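Local coordinates for protein N-alpha-acetyltransferase 35, NatC auxiliary subunit (Saccharomyces cerevisiae, PDB 6YGA) that serves as the auxiliary subunit of the NatC N-terminal acetyltransferase, the complex that acetylates the N-terminal methionine of the L-A virus Gag protein, at residues B[148-153]-B[222-227]; B[449-454]-B[466-471]. One frame throughout, in Å; residues are numbered along the deposited sequence.

Overall arrangement
Contact 1 and contact 2 are two buried helix-helix packings set in series along the chain, on opposite sides of its centre. Their centres are 50 Å apart and their nearest atoms about 30 Å, so neither touches the other. Contact 1 (148-153 with 222-227) joins two helices that run roughly parallel, with another helix between them in sequence; contact 2 (449-454 with 466-471) joins consecutive helices running roughly antiparallel. Neither pair of segments is touched by another chain of the assembly. Both are therefore internal packing of the auxiliary subunit. A bound 1,2-ethanediol, probably from the crystallisation liquor, lies about 5 Å from the L452 side chain in contact 2.

Contact 1 (B[148-153]-B[222-227]); sequences LGSCIL and HILKII
C151 presses its sulfur against the end of L224, with SG 3.4 Å from L224 CD1, and its CB lies 3.8 Å from I227 CD1. One compact thiol thus sits against two branched side chains one helical turn apart. With SG beside the backbone N (chi1 -68°), the sulfur extends toward the partner helix, and the small residue lets the CA atoms of C151 and L224 approach to 6.7 Å. L224 reaches over with its CD1 branch from a first torsion of -138°, away from the staggered positions, which may reflect crowding or merely the limits of the model. The extended CG1-CD1 arm of I227 brings CD1 onto the CA and CB of C151. The same L224 CD1 lies 4.0 Å from S150 OG. That hydroxyl is buried but satisfied, through hydrogen bonds with the carbonyl of V147 and with S203 OG of helix 193-209. This helix packs against S150 and L224, while helix 85-104 receives L148 and I223. The axes of the two segments approach to 10.1 Å, inclined at 32° and running in the same general direction, a helix pair within an all-alpha bundle, joined here by apolar side-chain packing.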
# COMPACT_ATOMS: atom_id res chain seq x y z
N LEU B 148 -27.11 -9.72 22.85
CA LEU B 148 -26.67 -9.45 21.49
C LEU B 148 -26.64 -7.95 21.20
O LEU B 148 -25.76 -7.47 20.48
CB LEU B 148 -27.56 -10.18 20.49
CG LEU B 148 -27.13 -10.11 19.02
CD1 LEU B 148 -25.64 -10.39 18.88
CD2 LEU B 148 -27.94 -11.09 18.20
N GLY B 149 -27.58 -7.20 21.77
CA GLY B 149 -27.57 -5.76 21.60
C GLY B 149 -26.31 -5.11 22.13
O GLY B 149 -25.77 -4.18 21.53
N SER B 150 -25.81 -5.60 23.27
CA SER B 150 -24.56 -5.09 23.81
C SER B 150 -23.39 -5.44 22.90
O SER B 150 -22.47 -4.63 22.72
CB SER B 150 -24.33 -5.63 25.22
OG SER B 150 -24.17 -7.04 25.21
N CYS B 151 -23.40 -6.64 22.32
CA CYS B 151 -22.35 -7.03 21.37
C CYS B 151 -22.30 -6.07 20.19
O CYS B 151 -21.24 -5.54 19.85
CB CYS B 151 -22.58 -8.46 20.88
SG CYS B 151 -22.38 -9.75 22.11
N ILE B 152 -23.45 -5.85 19.55
CA ILE B 152 -23.50 -4.96 18.39
C ILE B 152 -23.03 -3.56 18.77
O ILE B 152 -22.32 -2.90 18.01
CB ILE B 152 -24.92 -4.94 17.80
CG1 ILE B 152 -25.40 -6.36 17.50
CG2 ILE B 152 -24.97 -4.07 16.56
CD1 ILE B 152 -24.59 -7.09 16.46
N LEU B 153 -23.42 -3.10 19.96
CA LEU B 153 -23.01 -1.77 20.40
C LEU B 153 -21.50 -1.69 20.60
O LEU B 153 -20.88 -0.66 20.31
CB LEU B 153 -23.74 -1.40 21.69
CG LEU B 153 -23.52 0.03 22.20
CD1 LEU B 153 -23.98 1.04 21.16
CD2 LEU B 153 -24.26 0.24 23.51
N HIS B 222 -16.74 -15.60 26.49
CA HIS B 222 -15.44 -15.16 25.98
C HIS B 222 -15.61 -14.10 24.91
O HIS B 222 -14.82 -13.15 24.84
CB HIS B 222 -14.65 -16.35 25.44
CG HIS B 222 -13.99 -17.18 26.50
ND1 HIS B 222 -14.35 -18.48 26.75
CD2 HIS B 222 -12.98 -16.89 27.36
CE1 HIS B 222 -13.60 -18.96 27.73
NE2 HIS B 222 -12.76 -18.02 28.12
N ILE B 223 -16.61 -14.25 24.04
CA ILE B 223 -16.88 -13.24 23.02
C ILE B 223 -17.17 -11.89 23.67
O ILE B 223 -16.64 -10.85 23.25
CB ILE B 223 -18.05 -13.69 22.12
CG1 ILE B 223 -17.60 -14.80 21.18
CG2 ILE B 223 -18.61 -12.52 21.34
CD1 ILE B 223 -18.71 -15.34 20.31
N LEU B 224 -18.00 -11.89 24.72
CA LEU B 224 -18.36 -10.65 25.39
C LEU B 224 -17.13 -9.96 25.98
O LEU B 224 -16.98 -8.74 25.87
CB LEU B 224 -19.40 -10.92 26.48
CG LEU B 224 -20.55 -9.92 26.60
CD1 LEU B 224 -21.32 -9.87 25.31
CD2 LEU B 224 -21.47 -10.31 27.73
N LYS B 225 -16.24 -10.73 26.61
CA LYS B 225 -15.04 -10.14 27.20
C LYS B 225 -14.08 -9.65 26.13
O LYS B 225 -13.38 -8.65 26.33
CB LYS B 225 -14.35 -11.14 28.12
CG LYS B 225 -15.15 -11.54 29.35
CD LYS B 225 -14.34 -12.47 30.24
CE LYS B 225 -15.06 -12.78 31.54
NZ LYS B 225 -14.25 -13.66 32.44
N ILE B 226 -14.02 -10.35 24.99
CA ILE B 226 -13.19 -9.90 23.88
C ILE B 226 -13.67 -8.53 23.39
O ILE B 226 -12.87 -7.62 23.17
CB ILE B 226 -13.20 -10.94 22.74
CG1 ILE B 226 -12.32 -12.14 23.09
CG2 ILE B 226 -12.73 -10.32 21.43
CD1 ILE B 226 -12.26 -13.18 21.99
N ILE B 227 -14.99 -8.38 23.24
CA ILE B 227 -15.54 -7.10 22.78
C ILE B 227 -15.19 -5.99 23.76
O ILE B 227 -14.86 -4.87 23.36
CB ILE B 227 -17.06 -7.23 22.56
CG1 ILE B 227 -17.34 -8.26 21.46
CG2 ILE B 227 -17.67 -5.89 22.20
CD1 ILE B 227 -18.81 -8.44 21.14

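Contact 2 (B[449-454]-B[466-471]); sequences EFSLKG and YSMFWY
S451 meets two side chains of the partner helix: its CB packs on M468, and its OG lies at van der Waals distance off the edge of Y471. A serine suits this place because it is small: the CA atoms of S451 and M468 are 7.0 Å apart, the nearest CA pair between the segments. M468, a selenomethionine, carries its CE to 3.6 Å from S451 CB, its chain folded at chi2 and chi3, which brings the methyl round toward the serine. It is modelled in two conformers, so the exact touch of CE is less certain than the packing of the two helices. The tyrosine ring comes edge-on: S451 OG lies near the plane of the ring, 4.2 Å from Y471 CE2. The hydroxyl is held by its own helix, for with OG beside the backbone N (chi1 -59°) it can hydrogen-bond back to the carbonyl of M447, one turn earlier. That leaves a buried polar group satisfied within an otherwise apolar surface, and F592 also packs against both S451 and Y471.

One residue further on, L452 directs its CD2 branch obliquely at the ring of F469, 4.3 Å from CE1. A branched apolar leucine suits the side of a ring, though the touch is slight; the ring is itself stacked on F455 and backed by helix 511-564.

At the end of the segment, G454 N hydrogen-bonds to S451 O, an oxygen that also receives Y460 OH from the connecting loop, so the turn is tied to the helix it follows.

The axes of the two segments pass 10.0 Å apart at 148°. Helix 433-456 followed by helix 465-506 therefore forms an antiparallel helical hairpin, the building pattern of alpha-solenoid folds, consistent with a region whose sequence is related to TPR repeats.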
# COMPACT_ATOMS: atom_id res chain seq x y z
N GLU B 449 18.84 2.98 2.22
CA GLU B 449 17.66 2.22 2.60
C GLU B 449 16.63 2.19 1.47
O GLU B 449 16.02 1.15 1.20
CB GLU B 449 17.05 2.81 3.87
CG GLU B 449 15.74 2.15 4.31
CD GLU B 449 15.96 0.82 5.01
OE1 GLU B 449 17.13 0.46 5.27
OE2 GLU B 449 14.96 0.14 5.31
N PHE B 450 16.45 3.32 0.79
CA PHE B 450 15.52 3.38 -0.34
C PHE B 450 15.94 2.44 -1.46
O PHE B 450 15.09 1.79 -2.09
CB PHE B 450 15.42 4.82 -0.84
CG PHE B 450 14.67 4.97 -2.14
CD1 PHE B 450 13.29 4.91 -2.17
CD2 PHE B 450 15.36 5.18 -3.32
CE1 PHE B 450 12.60 5.05 -3.36
CE2 PHE B 450 14.68 5.33 -4.52
CZ PHE B 450 13.30 5.26 -4.54
N SER B 451 17.24 2.34 -1.73
CA SER B 451 17.71 1.52 -2.84
C SER B 451 17.59 0.04 -2.52
O SER B 451 17.09 -0.75 -3.34
CB SER B 451 19.15 1.88 -3.19
OG SER B 451 19.28 3.24 -3.54
N LEU B 452 18.07 -0.38 -1.35
CA LEU B 452 18.01 -1.79 -0.99
C LEU B 452 16.57 -2.27 -0.82
O LEU B 452 16.27 -3.44 -1.08
CB LEU B 452 18.80 -2.05 0.30
CG LEU B 452 20.31 -1.78 0.25
CD1 LEU B 452 20.94 -2.00 1.62
CD2 LEU B 452 20.99 -2.66 -0.79
N LYS B 453 15.67 -1.37 -0.41
CA LYS B 453 14.27 -1.77 -0.23
C LYS B 453 13.65 -2.22 -1.55
O LYS B 453 12.71 -3.03 -1.55
CB LYS B 453 13.49 -0.60 0.38
CG LYS B 453 12.01 -0.87 0.57
CD LYS B 453 11.76 -1.88 1.67
CE LYS B 453 10.29 -2.23 1.72
NZ LYS B 453 10.00 -3.23 2.79
N GLY B 454 14.17 -1.73 -2.68
CA GLY B 454 13.67 -2.17 -3.98
C GLY B 454 13.84 -3.65 -4.23
O GLY B 454 13.03 -4.26 -4.94
N TYR B 466 23.38 -5.62 -10.82
CA TYR B 466 24.70 -5.01 -10.68
C TYR B 466 24.60 -3.50 -10.47
O TYR B 466 25.29 -2.94 -9.61
CB TYR B 466 25.56 -5.30 -11.91
CG TYR B 466 26.62 -4.25 -12.13
CD1 TYR B 466 27.77 -4.23 -11.34
CD2 TYR B 466 26.47 -3.28 -13.10
CE1 TYR B 466 28.74 -3.27 -11.53
CE2 TYR B 466 27.43 -2.31 -13.30
CZ TYR B 466 28.56 -2.31 -12.51
OH TYR B 466 29.52 -1.34 -12.71
N SER B 467 23.74 -2.82 -11.24
CA SER B 467 23.67 -1.37 -11.15
C SER B 467 23.31 -0.91 -9.75
O SER B 467 23.95 -0.02 -9.18
CB SER B 467 22.67 -0.83 -12.17
OG SER B 467 23.17 -0.94 -13.49
N MSE B 468 22.28 -1.53 -9.16
CA MSE B 468 21.81 -1.13 -7.83
C MSE B 468 22.77 -1.54 -6.72
O MSE B 468 23.09 -0.74 -5.84
CB MSE B 468 20.43 -1.72 -7.57
CG MSE B 468 19.35 -1.23 -8.52
SE MSE B 468 19.29 0.71 -8.65
CE MSE B 468 19.06 1.15 -6.76
N PHE B 469 23.25 -2.78 -6.76
CA PHE B 469 24.16 -3.24 -5.72
C PHE B 469 25.47 -2.47 -5.75
O PHE B 469 26.03 -2.16 -4.69
CB PHE B 469 24.40 -4.75 -5.85
CG PHE B 469 23.34 -5.58 -5.19
CD1 PHE B 469 22.90 -5.28 -3.91
CD2 PHE B 469 22.77 -6.66 -5.85
CE1 PHE B 469 21.92 -6.05 -3.30
CE2 PHE B 469 21.80 -7.43 -5.25
CZ PHE B 469 21.37 -7.13 -3.97
N TRP B 470 25.98 -2.15 -6.94
CA TRP B 470 27.21 -1.38 -6.98
C TRP B 470 26.97 0.07 -6.58
O TRP B 470 27.84 0.70 -5.95
CB TRP B 470 27.85 -1.44 -8.37
CG TRP B 470 29.12 -0.65 -8.41
CD1 TRP B 470 30.35 -1.06 -7.99
CD2 TRP B 470 29.28 0.69 -8.88
NE1 TRP B 470 31.27 -0.05 -8.18
CE2 TRP B 470 30.64 1.03 -8.72
CE3 TRP B 470 28.40 1.64 -9.42
CZ2 TRP B 470 31.14 2.28 -9.09
CZ3 TRP B 470 28.91 2.88 -9.78
CH2 TRP B 470 30.26 3.18 -9.62
N TYR B 471 25.81 0.62 -6.92
CA TYR B 471 25.49 1.98 -6.50
C TYR B 471 25.38 2.06 -4.98
O TYR B 471 25.82 3.04 -4.37
CB TYR B 471 24.20 2.46 -7.17
CG TYR B 471 23.79 3.85 -6.76
CD1 TYR B 471 24.59 4.95 -7.04
CD2 TYR B 471 22.59 4.06 -6.08
CE1 TYR B 471 24.21 6.22 -6.66
CE2 TYR B 471 22.21 5.33 -5.70
CZ TYR B 471 23.02 6.41 -5.99
OH TYR B 471 22.63 7.67 -5.62